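Local coordinates for D-ribitol-5-phosphate phosphatase (Bacteroides thetaiotaomicron, PDB 4JB3), which removes the phosphate from D-ribitol 5-phosphate and D-ribitol 1-phosphate, and also from 5-amino-6-(5-phospho-D-ribitylamino)uracil, and so could act in riboflavin biosynthesis, at residues F68-L71 against K75-A78. Sequence-based numbering, arbitrary orientation.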
# COMPACT_ATOMS: atom_id res chain seq x y z
N PHE A 68 -13.11 10.08 -1.91
CA PHE A 68 -11.95 9.22 -2.06
C PHE A 68 -11.58 8.58 -0.72
O PHE A 68 -11.31 7.39 -0.67
CB PHE A 68 -10.77 10.00 -2.67
CG PHE A 68 -11.01 10.39 -4.11
CD1 PHE A 68 -11.76 11.52 -4.42
CD2 PHE A 68 -10.48 9.62 -5.14
CE1 PHE A 68 -11.99 11.87 -5.75
CE2 PHE A 68 -10.69 9.97 -6.47
CZ PHE A 68 -11.46 11.09 -6.77
N GLN A 69 -11.60 9.38 0.35
CA GLN A 69 -11.42 8.84 1.70
C GLN A 69 -12.53 7.87 2.06
O GLN A 69 -12.28 6.80 2.62
CB GLN A 69 -11.38 9.97 2.73
CG GLN A 69 -11.45 9.48 4.17
CD GLN A 69 -11.15 10.58 5.16
OE1 GLN A 69 -11.26 11.76 4.84
NE2 GLN A 69 -10.75 10.20 6.38
N GLU A 70 -13.77 8.25 1.76
CA GLU A 70 -14.90 7.39 2.08
C GLU A 70 -14.76 6.02 1.43
O GLU A 70 -15.05 5.00 2.05
CB GLU A 70 -16.24 8.06 1.73
CG GLU A 70 -16.61 9.18 2.68
CD GLU A 70 -17.77 10.01 2.19
OE1 GLU A 70 -18.34 9.68 1.13
OE2 GLU A 70 -18.12 11.01 2.86
N LEU A 71 -14.30 5.99 0.18
CA LEU A 71 -14.05 4.73 -0.50
C LEU A 71 -12.96 3.94 0.21
O LEU A 71 -13.11 2.74 0.48
CB LEU A 71 -13.65 4.98 -1.96
CG LEU A 71 -13.22 3.73 -2.74
CD1 LEU A 71 -14.46 2.86 -3.02
CD2 LEU A 71 -12.48 4.11 -4.02
N LYS A 75 -16.67 3.32 3.62
CA LYS A 75 -17.93 4.02 3.91
C LYS A 75 -18.75 4.20 2.65
O LYS A 75 -19.98 4.34 2.71
CB LYS A 75 -17.63 5.35 4.58
CG LYS A 75 -16.97 5.18 5.94
CD LYS A 75 -16.69 6.52 6.61
CE LYS A 75 -16.06 6.31 7.98
NZ LYS A 75 -15.87 7.60 8.71
N LEU A 76 -18.06 4.20 1.52
CA LEU A 76 -18.69 4.09 0.21
C LEU A 76 -18.22 2.79 -0.42
O LEU A 76 -17.02 2.48 -0.39
CB LEU A 76 -18.29 5.24 -0.71
CG LEU A 76 -18.87 6.63 -0.47
CD1 LEU A 76 -18.35 7.58 -1.54
CD2 LEU A 76 -20.39 6.60 -0.47
N SER A 77 -19.15 2.03 -1.00
CA SER A 77 -18.76 0.87 -1.80
C SER A 77 -18.15 1.34 -3.11
O SER A 77 -18.24 2.52 -3.46
CB SER A 77 -19.97 0.00 -2.11
OG SER A 77 -20.86 0.67 -3.00
N ALA A 78 -17.53 0.42 -3.84
CA ALA A 78 -16.98 0.76 -5.15
C ALA A 78 -18.05 1.37 -6.06
O ALA A 78 -17.80 2.37 -6.74
CB ALA A 78 -16.35 -0.46 -5.80
O HOH W 1 -14.94 0.79 -0.26
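The peptide carbonyl of Glu70 takes two N-H groups of 75-78: Lys75 beyond the oxygen and close to the carbonyl plane, Leu76 over a face. Lys75 N stands 2.8 Å from Glu70 O, though its N-H points only loosely at the oxygen (135°). The longer bond, Leu76 N to Glu70 O at 3.2 Å, is straighter at hydrogen (162°), but its donor sits well above the carbonyl plane. Glu70's carboxylate brings one corner against Leu76, with OE1 at 3.4 Å from Leu76 CD1, while OE2 points away. Glu70 CB lies 3.7 Å from Leu76 CG, the branch point of that side chain. With its CG anti to the carbonyl carbon (chi1 -73°) and its chain then extended, the glutamate reaches obliquely across the leucine, which also touches Gln84 of helix 78-89. The bond from Lys75 N to Glu70 O is the 6→1 hydrogen bond expected of a Schellman motif, consistent with such a close to helix 66-72. The chain then turns into helix 78-89, within the helical insertion between strands 26-29 and 125-130, consistent with the cap, or lid, of a HAD phosphatase. Ser77 is the N-cap of that helix: its hydroxyl caps a backbone N, and Glu80 OE1 accepts from Ser77 N, a pairing consistent with a capping box. Leu71 CD1 lies 3.7 Å from Leu76 O and 3.9 Å from Ala78 CA. Phe81, Trp102 and Phe135 also pack on Leu71, tying the turn to neighbouring helices. One water donates to both Leu71 O (2.8 Å) and Leu76 O (2.7 Å), stitching the two backbones together beyond the direct bonds. Lys75 carries its amino group away from the helix, toward a long, weak ion pair with Glu73.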